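Local coordinates for protein nickel-dependent hydrogenase large subunit (Allochromatium vinosum, PDB 3MYR) that catalyses the oxidation of molecular hydrogen at a nickel-iron centre, in a heterodimer with a small subunit, and probably recycles hydrogen released by nitrogenase, at residues 216-221 and 461-466; 248-253 and 440-445; 317-322 and 344-349. All blocks are in the same frame, centred on the assembly; numbering follows the deposited sequence.

Contact 1: residues 216-221 and 461-466; sequences NFVVGG and KTFNET
Phe463 lays its ring against the type II beta turn that runs from Val218 to Gly221, and this is the tightly packed part of the contact. The ring is carried there by a first torsion of 176°, which sets CG opposite the backbone N. Its CE2 meets Val219 O at 3.2 Å, the carbonyl oxygen lying at the ring edge near its plane. The Val218 side chain crosses that of Phe463 at about a right angle, its CG2 3.9 Å from Phe463 CD2.

Two glycines make such closeness possible. Side chains on Gly220 and Gly221 would collide with the opposing backbone, and their own torsions also call for glycine. A single beta bridge pairs Gly221 with Phe463. Asn464 N donates an almost straight bond of 2.9 Å to Gly220 O (173°), while Gly221 CA sends a CA-H...O contact to Thr462 O at 3.3 Å. Putting an alanine in place of Phe463 would probably leave a gap beside the turn, without the ring that Val218 CG2 and Phe203 of the small subunit rest on.

The other side is looser and wetter. There one water bridges the two loops, donating to Val219 O at 2.8 Å and to Asn464 O at 3.0 Å. Lys461 ties its own loop together here, its NZ donating to Phe463 O and forming a salt bridge with OE1 of the exposed Glu465.

The small subunit closes over this arrangement: its Phe203 meets Phe463 edge-to-face, and its Asp204 forms a salt bridge with Lys461. From within the large subunit, Val219 packs on helix 67-80, and the contact thus joins the loop before helix 236-265 to the one between helix 426-456 and strand 476-485.

Contact 2: residues 248-253 and 440-445; sequences SMRTFV and LVDAMQ
Arg250 and Asp442 bridge two antiparallel helices by their charged ends, beside an apolar seam built round Val441. The short helical segments approach to 9.4 Å at their axes, with an angle of 157° between their directions. A chi1 of -169° swings CG of Arg250 away from the residue's own amide nitrogen, and the extended chain beyond it then carries the guanidinium across to the carboxylate.

The accounting of donors and acceptors centres on Asp442. Its OD2 receives Arg250 NE at 3.0 Å and Arg250 NH1 at 3.1 Å. Both bonds are bent and weak, and the two flat groups are turned 31° from each other, so the salt bridge probably rests more on charge than on directed hydrogen bonds. Lys438 adds a second cation to OD2, while OD1 accepts a hydrogen bond from Gln404 NE2. Both carboxylate oxygens are therefore satisfied, though by different partners. With two positive groups gathered round it, the carboxylate would be expected to stay ionised. Arg250 NH2 has a further, long and weak ion pair with Asp254.

Away from the charges the packing needs no polar partner. Val441 CG2 rests against Arg250 CA at 3.5 Å and reaches Met249 CB at 4.0 Å, whereas the other methyl of Val441, CG1, lies 4.3 Å from Val253 CG1. Met249 SD meets Met444 CE at 4.2 Å at the end of the seam away from the salt bridge.

Val441 and Val253 both also touch Ile101 of helix 86-112. The arrangement is that of neighbouring antiparallel helices in an alpha-helical bundle, apolar between the helices and with a salt bridge at its rim.

Contact 3: residues 317-322 and 344-349; sequences DLEATG and HPYEGQ
The Asx turn begun by Asp317, whose OD2 accepts from Glu319 N at 2.9 Å, presents a curved backbone to His344 and an acidic side chain to Tyr346. Tyr346 OH donates to Glu319 OE1 over a modelled 2.5 Å, a value so short that it is doubtful. OE1 lies at the edge of the phenol ring, near its plane, although the carboxylate itself is turned 55° from that ring. The Glu319 chain runs extended beyond CG, reaching across to the hydroxyl.

His344 fills the inside of the curve. Leu318 O lies in the plane of the imidazole at its edge, 3.0 Å from His344 CE1. That oxygen accepts a hydrogen bond from Trp493 NE1. Glu319 O stands over one face of the His344 ring, displaced toward the rim, and Pro345 CD sits over the centre of the opposite face, so the imidazole is flanked on both. Its ND1 has a weak hydrogen bond to Ile324 O. Thr321 finishes the packing, with its CB 3.9 Å from His344 CB.

Tyr346 and Pro345 lean on strand 488-497, and Leu318 on strand 476-485. The whole is a pair of loops flanking the short strand 324-327, an irregular layer laid against strands 476-485 and 488-497 of the large subunit.

How the contacts relate
Along the chain the three contacts are concentric: contact 1 encloses contact 2, which encloses contact 3. In space none touches another. The centres of contacts 1 and 2, and of contacts 1 and 3, are 27 Å apart, while those of contacts 2 and 3 are 36 Å apart, on opposite sides of the chain's centre. Each keeps different company. In contact 1 the Val218 side chain lies about 13 Å from the Fe3-S4 cluster, beside the small subunit. In contact 3 the side chain of His344 is about 12 Å from the magnesium ion and that of Leu318 about 13 Å from the nickel-iron centre. Contact 2 belongs to the helical framework, remote from the annotated sites.

Contact 1: residues 216-221 and 461-466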
ATOM      1  N   ASN B 216     -11.034  -9.347   2.749  1.00 16.89           N
ATOM      2  CA  ASN B 216     -12.423  -9.142   2.238  1.00 18.00           C
ATOM      3  C   ASN B 216     -13.279  -8.222   3.105  1.00 18.72           C
ATOM      4  O   ASN B 216     -13.111  -8.181   4.334  1.00 17.68           O
ATOM      5  CB  ASN B 216     -13.106 -10.528   2.048  1.00 17.13           C
ATOM      6  CG  ASN B 216     -12.318 -11.388   1.035  1.00 21.70           C
ATOM      7  OD1 ASN B 216     -11.683 -12.374   1.409  1.00 22.88           O
ATOM      8  ND2 ASN B 216     -12.227 -10.910  -0.190  1.00 14.63           N
ATOM      9  N   PHE B 217     -14.234  -7.558   2.460  1.00 20.28           N
ATOM     10  CA  PHE B 217     -15.139  -6.636   3.138  1.00 20.14           C
ATOM     11  C   PHE B 217     -16.529  -6.905   2.624  1.00 20.51           C
ATOM     12  O   PHE B 217     -16.679  -7.607   1.671  1.00 17.21           O
ATOM     13  CB  PHE B 217     -14.766  -5.174   2.862  1.00 19.42           C
ATOM     14  CG  PHE B 217     -13.445  -4.817   3.408  1.00 23.97           C
ATOM     15  CD1 PHE B 217     -13.325  -4.423   4.734  1.00 25.28           C
ATOM     16  CD2 PHE B 217     -12.287  -5.066   2.642  1.00 20.47           C
ATOM     17  CE1 PHE B 217     -12.047  -4.270   5.291  1.00 29.37           C
ATOM     18  CE2 PHE B 217     -11.022  -4.840   3.137  1.00 26.03           C
ATOM     19  CZ  PHE B 217     -10.880  -4.447   4.473  1.00 28.03           C
ATOM     20  N   VAL B 218     -17.564  -6.477   3.339  1.00 20.26           N
ATOM     21  CA  VAL B 218     -18.875  -6.443   2.695  1.00 21.87           C
ATOM     22  C   VAL B 218     -19.602  -5.153   3.021  1.00 22.05           C
ATOM     23  O   VAL B 218     -19.481  -4.603   4.147  1.00 20.22           O
ATOM     24  CB  VAL B 218     -19.859  -7.569   3.116  1.00 23.71           C
ATOM     25  CG1 VAL B 218     -19.573  -8.748   2.413  1.00 29.60           C
ATOM     26  CG2 VAL B 218     -19.801  -7.806   4.615  1.00 18.40           C
ATOM     27  N   VAL B 219     -20.467  -4.752   2.091  1.00 21.74           N
ATOM     28  CA  VAL B 219     -21.287  -3.594   2.341  1.00 20.66           C
ATOM     29  C   VAL B 219     -22.327  -3.969   3.408  1.00 21.91           C
ATOM     30  O   VAL B 219     -23.101  -4.905   3.196  1.00 19.92           O
ATOM     31  CB  VAL B 219     -22.087  -3.224   1.069  1.00 21.00           C
ATOM     32  CG1 VAL B 219     -23.203  -2.158   1.484  1.00 18.31           C
ATOM     33  CG2 VAL B 219     -21.120  -2.688   0.037  1.00 17.32           C
ATOM     34  N   GLY B 220     -22.411  -3.200   4.488  1.00 21.41           N
ATOM     35  CA  GLY B 220     -23.379  -3.531   5.512  1.00 22.23           C
ATOM     36  C   GLY B 220     -22.809  -4.235   6.734  1.00 22.02           C
ATOM     37  O   GLY B 220     -23.536  -4.495   7.688  1.00 22.71           O
ATOM     38  N   GLY B 221     -21.519  -4.577   6.741  1.00 18.02           N
ATOM     39  CA  GLY B 221     -20.938  -5.200   7.965  1.00 17.71           C
ATOM     40  C   GLY B 221     -19.575  -5.785   7.705  1.00 19.53           C
ATOM     41  O   GLY B 221     -18.817  -5.179   6.938  1.00 18.91           O
ATOM     42  N   LYS B 461     -24.297 -10.182  16.232  1.00 28.86           N
ATOM     43  CA  LYS B 461     -24.568  -9.758  14.891  1.00 28.70           C
ATOM     44  C   LYS B 461     -23.323  -9.090  14.211  1.00 26.45           C
ATOM     45  O   LYS B 461     -22.635  -8.284  14.848  1.00 23.98           O
ATOM     46  CB  LYS B 461     -25.753  -8.808  14.983  1.00 29.95           C
ATOM     47  CG  LYS B 461     -26.303  -8.334  13.662  1.00 38.42           C
ATOM     48  CD  LYS B 461     -27.689  -8.903  13.500  1.00 44.72           C
ATOM     49  CE  LYS B 461     -28.300  -8.451  12.182  1.00 45.84           C
ATOM     50  NZ  LYS B 461     -28.172  -9.557  11.176  1.00 42.56           N
ATOM     51  N   THR B 462     -23.098  -9.355  12.916  1.00 24.75           N
ATOM     52  CA  THR B 462     -21.948  -8.779  12.207  1.00 22.80           C
ATOM     53  C   THR B 462     -22.353  -8.205  10.840  1.00 24.12           C
ATOM     54  O   THR B 462     -21.529  -7.585  10.145  1.00 22.69           O
ATOM     55  CB  THR B 462     -20.817  -9.862  11.975  1.00 21.66           C
ATOM     56  OG1 THR B 462     -21.435 -11.080  11.526  1.00 20.20           O
ATOM     57  CG2 THR B 462     -20.009 -10.159  13.263  1.00 19.84           C
ATOM     58  N   PHE B 463     -23.632  -8.317  10.469  1.00 23.40           N
ATOM     59  CA  PHE B 463     -24.035  -7.895   9.120  1.00 21.69           C
ATOM     60  C   PHE B 463     -25.467  -7.441   9.079  1.00 24.12           C
ATOM     61  O   PHE B 463     -26.380  -8.176   9.502  1.00 23.51           O
ATOM     62  CB  PHE B 463     -23.807  -9.072   8.144  1.00 20.66           C
ATOM     63  CG  PHE B 463     -24.264  -8.799   6.738  1.00 22.11           C
ATOM     64  CD1 PHE B 463     -25.413  -9.413   6.230  1.00 21.33           C
ATOM     65  CD2 PHE B 463     -23.530  -7.971   5.902  1.00 18.78           C
ATOM     66  CE1 PHE B 463     -25.808  -9.190   4.853  1.00 19.74           C
ATOM     67  CE2 PHE B 463     -23.956  -7.682   4.558  1.00 19.88           C
ATOM     68  CZ  PHE B 463     -25.099  -8.307   4.053  1.00 20.74           C
ATOM     69  N   ASN B 464     -25.681  -6.235   8.562  1.00 23.36           N
ATOM     70  CA  ASN B 464     -27.016  -5.673   8.435  1.00 24.33           C
ATOM     71  C   ASN B 464     -27.442  -6.067   6.994  1.00 25.80           C
ATOM     72  O   ASN B 464     -26.880  -5.551   6.007  1.00 23.32           O
ATOM     73  CB  ASN B 464     -26.893  -4.145   8.573  1.00 23.30           C
ATOM     74  CG  ASN B 464     -28.228  -3.404   8.361  1.00 28.15           C
ATOM     75  OD1 ASN B 464     -28.348  -2.160   8.567  1.00 28.98           O
ATOM     76  ND2 ASN B 464     -29.164  -4.103   7.847  1.00 19.31           N
ATOM     77  N   GLU B 465     -28.326  -7.062   6.868  1.00 23.40           N
ATOM     78  CA  GLU B 465     -28.764  -7.526   5.556  1.00 26.49           C
ATOM     79  C   GLU B 465     -29.869  -6.686   4.897  1.00 26.27           C
ATOM     80  O   GLU B 465     -30.280  -6.961   3.753  1.00 26.95           O
ATOM     81  CB  GLU B 465     -29.235  -8.995   5.613  1.00 26.90           C
ATOM     82  CG  GLU B 465     -30.626  -9.280   6.386  1.00 37.10           C
ATOM     83  CD  GLU B 465     -30.609  -9.096   7.994  1.00 53.13           C
ATOM     84  OE1 GLU B 465     -29.638  -8.581   8.667  1.00 47.12           O
ATOM     85  OE2 GLU B 465     -31.652  -9.471   8.617  1.00 58.24           O
ATOM     86  N   THR B 466     -30.402  -5.708   5.616  1.00 28.45           N
ATOM     87  CA  THR B 466     -31.729  -5.202   5.217  1.00 29.31           C
ATOM     88  C   THR B 466     -31.722  -4.558   3.781  1.00 29.46           C
ATOM     89  O   THR B 466     -32.664  -4.742   2.986  1.00 26.72           O
ATOM     90  CB  THR B 466     -32.478  -4.365   6.363  1.00 32.66           C
ATOM     91  OG1 THR B 466     -32.668  -3.022   5.943  1.00 41.60           O
ATOM     92  CG2 THR B 466     -31.849  -4.401   7.765  1.00 26.51           C
TER
HETATM   93  O   HOH W   1     -25.919  -4.927   3.259  1.00 22.18           O

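Contact 2: residues 248-253 and 440-445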
ATOM      1  N   SER B 248       1.828  -8.231  20.594  1.00 22.80           N
ATOM      2  CA  SER B 248       3.060  -8.021  19.854  1.00 24.38           C
ATOM      3  C   SER B 248       3.139  -6.761  19.040  1.00 24.02           C
ATOM      4  O   SER B 248       4.227  -6.245  18.837  1.00 25.94           O
ATOM      5  CB  SER B 248       3.600  -9.211  19.053  1.00 26.49           C
ATOM      6  OG  SER B 248       2.561  -9.908  18.583  1.00 33.28           O
ATOM      7  N   MET B 249       2.016  -6.241  18.573  1.00 22.14           N
ATOM      8  CA  MET B 249       2.008  -4.908  17.951  1.00 21.72           C
ATOM      9  C   MET B 249       2.422  -3.832  18.930  1.00 22.74           C
ATOM     10  O   MET B 249       3.305  -3.028  18.603  1.00 23.87           O
ATOM     11  CB  MET B 249       0.633  -4.565  17.384  1.00 19.32           C
ATOM     12  CG  MET B 249       0.256  -5.415  16.191  1.00 23.14           C
ATOM     13  SD  MET B 249      -1.426  -4.879  15.764  1.00 30.48           S
ATOM     14  CE  MET B 249      -2.170  -6.423  15.249  1.00 27.03           C
ATOM     15  N   ARG B 250       1.818  -3.848  20.137  1.00 22.65           N
ATOM     16  CA  ARG B 250       2.131  -2.866  21.154  1.00 23.70           C
ATOM     17  C   ARG B 250       3.627  -2.900  21.501  1.00 23.13           C
ATOM     18  O   ARG B 250       4.284  -1.850  21.624  1.00 22.49           O
ATOM     19  CB  ARG B 250       1.348  -3.095  22.463  1.00 24.07           C
ATOM     20  CG  ARG B 250       1.469  -1.902  23.436  1.00 31.19           C
ATOM     21  CD  ARG B 250       0.215  -1.893  24.366  1.00 50.63           C
ATOM     22  NE  ARG B 250      -0.055  -0.591  25.018  1.00 53.73           N
ATOM     23  CZ  ARG B 250       0.581  -0.151  26.109  1.00 58.49           C
ATOM     24  NH1 ARG B 250       0.276   1.016  26.644  1.00 58.46           N
ATOM     25  NH2 ARG B 250       1.533  -0.866  26.681  1.00 59.83           N
ATOM     26  N   THR B 251       4.152  -4.085  21.730  1.00 22.69           N
ATOM     27  CA  THR B 251       5.519  -4.209  22.175  1.00 24.35           C
ATOM     28  C   THR B 251       6.463  -3.672  21.104  1.00 22.32           C
ATOM     29  O   THR B 251       7.427  -2.990  21.426  1.00 22.09           O
ATOM     30  CB  THR B 251       5.864  -5.706  22.405  1.00 26.83           C
ATOM     31  OG1 THR B 251       5.007  -6.151  23.427  1.00 27.90           O
ATOM     32  CG2 THR B 251       7.328  -5.897  22.959  1.00 26.38           C
ATOM     33  N   PHE B 252       6.209  -3.989  19.833  1.00 20.53           N
ATOM     34  CA  PHE B 252       7.194  -3.591  18.774  1.00 21.12           C
ATOM     35  C   PHE B 252       7.180  -2.074  18.598  1.00 21.41           C
ATOM     36  O   PHE B 252       8.250  -1.428  18.494  1.00 18.68           O
ATOM     37  CB  PHE B 252       6.947  -4.304  17.455  1.00 19.35           C
ATOM     38  CG  PHE B 252       8.107  -4.272  16.508  1.00 22.27           C
ATOM     39  CD1 PHE B 252       8.234  -3.233  15.558  1.00 17.71           C
ATOM     40  CD2 PHE B 252       9.098  -5.227  16.577  1.00 18.97           C
ATOM     41  CE1 PHE B 252       9.387  -3.194  14.688  1.00 20.09           C
ATOM     42  CE2 PHE B 252      10.227  -5.181  15.702  1.00 18.90           C
ATOM     43  CZ  PHE B 252      10.311  -4.190  14.727  1.00 18.29           C
ATOM     44  N   VAL B 253       5.986  -1.481  18.689  1.00 21.05           N
ATOM     45  CA  VAL B 253       5.893   0.001  18.585  1.00 20.42           C
ATOM     46  C   VAL B 253       6.579   0.673  19.763  1.00 21.85           C
ATOM     47  O   VAL B 253       7.425   1.574  19.573  1.00 21.32           O
ATOM     48  CB  VAL B 253       4.390   0.482  18.474  1.00 22.09           C
ATOM     49  CG1 VAL B 253       4.249   2.027  18.567  1.00 20.84           C
ATOM     50  CG2 VAL B 253       3.784  -0.031  17.171  1.00 18.99           C
ATOM     51  N   LEU B 440      -2.478   4.729  18.251  1.00 22.71           N
ATOM     52  CA  LEU B 440      -3.396   3.737  17.678  1.00 22.67           C
ATOM     53  C   LEU B 440      -3.194   2.403  18.376  1.00 23.40           C
ATOM     54  O   LEU B 440      -4.131   1.637  18.589  1.00 22.94           O
ATOM     55  CB  LEU B 440      -3.135   3.548  16.193  1.00 23.50           C
ATOM     56  CG  LEU B 440      -3.873   4.612  15.424  1.00 30.21           C
ATOM     57  CD1 LEU B 440      -3.423   4.604  14.000  1.00 29.68           C
ATOM     58  CD2 LEU B 440      -5.327   4.230  15.442  1.00 31.50           C
ATOM     59  N   VAL B 441      -1.948   2.066  18.640  1.00 22.34           N
ATOM     60  CA  VAL B 441      -1.705   0.786  19.267  1.00 25.37           C
ATOM     61  C   VAL B 441      -2.306   0.702  20.689  1.00 26.97           C
ATOM     62  O   VAL B 441      -2.899  -0.297  20.994  1.00 28.81           O
ATOM     63  CB  VAL B 441      -0.198   0.343  19.232  1.00 24.77           C
ATOM     64  CG1 VAL B 441       0.558   0.864  20.451  1.00 21.31           C
ATOM     65  CG2 VAL B 441      -0.152  -1.105  19.147  1.00 26.70           C
ATOM     66  N   ASP B 442      -2.292   1.787  21.465  1.00 26.76           N
ATOM     67  CA  ASP B 442      -2.999   1.845  22.735  1.00 28.60           C
ATOM     68  C   ASP B 442      -4.498   1.760  22.549  1.00 28.16           C
ATOM     69  O   ASP B 442      -5.130   1.204  23.379  1.00 29.34           O
ATOM     70  CB  ASP B 442      -2.686   3.134  23.535  1.00 29.81           C
ATOM     71  CG  ASP B 442      -1.211   3.195  24.002  1.00 35.64           C
ATOM     72  OD1 ASP B 442      -0.768   4.258  24.511  1.00 40.89           O
ATOM     73  OD2 ASP B 442      -0.501   2.151  23.893  1.00 33.54           O
ATOM     74  N   ALA B 443      -5.063   2.306  21.472  1.00 26.49           N
ATOM     75  CA  ALA B 443      -6.519   2.245  21.293  1.00 25.77           C
ATOM     76  C   ALA B 443      -7.061   0.820  20.976  1.00 25.14           C
ATOM     77  O   ALA B 443      -8.261   0.547  21.193  1.00 24.24           O
ATOM     78  CB  ALA B 443      -6.948   3.197  20.188  1.00 25.23           C
ATOM     79  N   MET B 444      -6.202  -0.025  20.387  1.00 25.52           N
ATOM     80  CA  MET B 444      -6.577  -1.358  19.938  1.00 23.37           C
ATOM     81  C   MET B 444      -7.170  -2.159  21.065  1.00 23.72           C
ATOM     82  O   MET B 444      -8.097  -2.890  20.806  1.00 23.89           O
ATOM     83  CB  MET B 444      -5.383  -2.162  19.377  1.00 21.43           C
ATOM     84  CG  MET B 444      -4.752  -1.570  18.071  1.00 24.43           C
ATOM     85  SD  MET B 444      -5.778  -1.902  16.658  1.00 28.37           S
ATOM     86  CE  MET B 444      -5.401  -3.688  16.429  1.00 20.15           C
ATOM     87  N   GLN B 445      -6.599  -2.079  22.277  1.00 23.45           N
ATOM     88  CA  GLN B 445      -7.066  -2.858  23.411  1.00 27.85           C
ATOM     89  C   GLN B 445      -8.516  -2.455  23.738  1.00 27.85           C
ATOM     90  O   GLN B 445      -9.340  -3.312  23.982  1.00 30.01           O
ATOM     91  CB  GLN B 445      -6.170  -2.737  24.684  1.00 28.01           C
ATOM     92  CG  GLN B 445      -6.494  -3.853  25.799  1.00 33.58           C
ATOM     93  CD  GLN B 445      -6.330  -5.338  25.260  1.00 39.38           C
ATOM     94  OE1 GLN B 445      -7.182  -6.232  25.481  1.00 38.38           O
ATOM     95  NE2 GLN B 445      -5.265  -5.570  24.543  1.00 35.93           N
TER

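Contact 3: residues 317-322 and 344-349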
ATOM      1  N   ASP B 317     -16.677  19.991   4.737  1.00 30.93           N
ATOM      2  CA  ASP B 317     -17.899  19.474   4.144  1.00 31.14           C
ATOM      3  C   ASP B 317     -17.520  18.707   2.838  1.00 32.07           C
ATOM      4  O   ASP B 317     -16.997  19.291   1.826  1.00 30.50           O
ATOM      5  CB  ASP B 317     -18.826  20.683   3.873  1.00 32.87           C
ATOM      6  CG  ASP B 317     -20.209  20.286   3.268  1.00 36.78           C
ATOM      7  OD1 ASP B 317     -21.065  21.201   3.145  1.00 44.29           O
ATOM      8  OD2 ASP B 317     -20.407  19.125   2.809  1.00 37.27           O
ATOM      9  N   LEU B 318     -17.707  17.392   2.907  1.00 30.26           N
ATOM     10  CA  LEU B 318     -17.408  16.477   1.807  1.00 30.16           C
ATOM     11  C   LEU B 318     -18.317  16.597   0.592  1.00 31.11           C
ATOM     12  O   LEU B 318     -18.021  16.081  -0.514  1.00 29.35           O
ATOM     13  CB  LEU B 318     -17.353  15.046   2.346  1.00 29.24           C
ATOM     14  CG  LEU B 318     -16.114  15.122   3.235  1.00 35.02           C
ATOM     15  CD1 LEU B 318     -16.414  14.589   4.585  1.00 38.22           C
ATOM     16  CD2 LEU B 318     -14.946  14.441   2.553  1.00 33.67           C
ATOM     17  N   GLU B 319     -19.411  17.323   0.766  1.00 30.71           N
ATOM     18  CA  GLU B 319     -20.380  17.391  -0.303  1.00 34.05           C
ATOM     19  C   GLU B 319     -20.594  18.741  -0.973  1.00 34.85           C
ATOM     20  O   GLU B 319     -21.242  18.784  -2.002  1.00 36.27           O
ATOM     21  CB  GLU B 319     -21.704  16.836   0.161  1.00 32.93           C
ATOM     22  CG  GLU B 319     -21.471  15.392   0.665  1.00 39.83           C
ATOM     23  CD  GLU B 319     -22.726  14.634   0.806  1.00 47.83           C
ATOM     24  OE1 GLU B 319     -23.022  13.723  -0.011  1.00 48.19           O
ATOM     25  OE2 GLU B 319     -23.450  14.994   1.742  1.00 56.28           O
ATOM     26  N   ALA B 320     -20.042  19.810  -0.395  1.00 34.57           N
ATOM     27  CA  ALA B 320     -20.111  21.149  -0.946  1.00 33.47           C
ATOM     28  C   ALA B 320     -19.267  21.178  -2.227  1.00 34.64           C
ATOM     29  O   ALA B 320     -18.057  20.936  -2.161  1.00 31.61           O
ATOM     30  CB  ALA B 320     -19.559  22.157   0.077  1.00 32.59           C
ATOM     31  N   THR B 321     -19.892  21.522  -3.373  1.00 35.45           N
ATOM     32  CA  THR B 321     -19.272  21.333  -4.681  1.00 35.88           C
ATOM     33  C   THR B 321     -18.216  22.402  -4.928  1.00 35.32           C
ATOM     34  O   THR B 321     -17.339  22.227  -5.776  1.00 37.14           O
ATOM     35  CB  THR B 321     -20.279  21.346  -5.839  1.00 36.83           C
ATOM     36  OG1 THR B 321     -20.866  22.631  -5.865  1.00 43.83           O
ATOM     37  CG2 THR B 321     -21.450  20.373  -5.610  1.00 37.38           C
ATOM     38  N   GLY B 322     -18.210  23.455  -4.130  1.00 35.41           N
ATOM     39  CA  GLY B 322     -17.138  24.452  -4.199  1.00 35.37           C
ATOM     40  C   GLY B 322     -16.021  24.206  -3.200  1.00 34.66           C
ATOM     41  O   GLY B 322     -15.122  25.046  -3.016  1.00 36.24           O
ATOM     42  N   HIS B 344     -15.775  18.947  -8.399  1.00 26.37           N
ATOM     43  CA  HIS B 344     -16.090  18.207  -7.166  1.00 25.46           C
ATOM     44  C   HIS B 344     -16.262  16.710  -7.553  1.00 25.42           C
ATOM     45  O   HIS B 344     -16.729  16.426  -8.646  1.00 24.92           O
ATOM     46  CB  HIS B 344     -17.410  18.727  -6.516  1.00 24.33           C
ATOM     47  CG  HIS B 344     -17.780  17.988  -5.272  1.00 27.35           C
ATOM     48  ND1 HIS B 344     -17.281  18.332  -4.036  1.00 32.99           N
ATOM     49  CD2 HIS B 344     -18.434  16.820  -5.096  1.00 24.37           C
ATOM     50  CE1 HIS B 344     -17.685  17.453  -3.139  1.00 25.22           C
ATOM     51  NE2 HIS B 344     -18.365  16.517  -3.759  1.00 29.03           N
ATOM     52  N   PRO B 345     -15.858  15.760  -6.676  1.00 24.91           N
ATOM     53  CA  PRO B 345     -15.821  14.339  -7.081  1.00 23.12           C
ATOM     54  C   PRO B 345     -17.183  13.715  -7.435  1.00 24.37           C
ATOM     55  O   PRO B 345     -17.214  12.726  -8.154  1.00 23.61           O
ATOM     56  CB  PRO B 345     -15.199  13.628  -5.850  1.00 24.43           C
ATOM     57  CG  PRO B 345     -14.494  14.691  -5.117  1.00 22.66           C
ATOM     58  CD  PRO B 345     -15.289  15.953  -5.334  1.00 25.31           C
ATOM     59  N   TYR B 346     -18.311  14.257  -6.966  1.00 24.78           N
ATOM     60  CA  TYR B 346     -19.562  13.728  -7.487  1.00 26.97           C
ATOM     61  C   TYR B 346     -19.712  13.976  -8.972  1.00 28.16           C
ATOM     62  O   TYR B 346     -20.478  13.268  -9.635  1.00 28.94           O
ATOM     63  CB  TYR B 346     -20.820  14.302  -6.789  1.00 27.69           C
ATOM     64  CG  TYR B 346     -21.125  13.709  -5.415  1.00 26.02           C
ATOM     65  CD1 TYR B 346     -21.464  14.563  -4.330  1.00 30.10           C
ATOM     66  CD2 TYR B 346     -21.095  12.315  -5.197  1.00 24.41           C
ATOM     67  CE1 TYR B 346     -21.841  14.049  -3.105  1.00 27.08           C
ATOM     68  CE2 TYR B 346     -21.481  11.774  -3.930  1.00 23.76           C
ATOM     69  CZ  TYR B 346     -21.819  12.649  -2.918  1.00 25.99           C
ATOM     70  OH  TYR B 346     -22.188  12.155  -1.721  1.00 27.83           O
ATOM     71  N   GLU B 347     -18.970  14.955  -9.484  1.00 28.35           N
ATOM     72  CA  GLU B 347     -19.018  15.317 -10.912  1.00 29.62           C
ATOM     73  C   GLU B 347     -17.655  15.082 -11.589  1.00 27.96           C
ATOM     74  O   GLU B 347     -17.394  15.587 -12.691  1.00 27.80           O
ATOM     75  CB  GLU B 347     -19.385  16.783 -11.037  1.00 30.85           C
ATOM     76  CG  GLU B 347     -20.783  17.037 -10.524  1.00 41.09           C
ATOM     77  CD  GLU B 347     -21.070  18.534 -10.358  1.00 56.77           C
ATOM     78  OE1 GLU B 347     -22.068  18.992 -10.963  1.00 58.26           O
ATOM     79  OE2 GLU B 347     -20.302  19.242  -9.624  1.00 59.93           O
ATOM     80  N   GLY B 348     -16.830  14.246 -10.963  1.00 25.27           N
ATOM     81  CA  GLY B 348     -15.441  14.031 -11.426  1.00 25.36           C
ATOM     82  C   GLY B 348     -15.462  13.410 -12.789  1.00 24.40           C
ATOM     83  O   GLY B 348     -16.421  12.727 -13.139  1.00 22.26           O
ATOM     84  N   GLN B 349     -14.361  13.550 -13.520  1.00 24.89           N
ATOM     85  CA  GLN B 349     -14.264  12.917 -14.844  1.00 25.69           C
ATOM     86  C   GLN B 349     -12.852  12.396 -14.967  1.00 25.82           C
ATOM     87  O   GLN B 349     -11.913  13.071 -14.472  1.00 25.61           O
ATOM     88  CB  GLN B 349     -14.469  13.965 -15.971  1.00 26.05           C
ATOM     89  CG  GLN B 349     -15.854  14.572 -16.043  1.00 27.80           C
ATOM     90  CD  GLN B 349     -15.953  15.623 -17.175  1.00 29.28           C
ATOM     91  OE1 GLN B 349     -15.226  15.565 -18.182  1.00 26.47           O
ATOM     92  NE2 GLN B 349     -16.880  16.559 -17.021  1.00 31.80           N
TER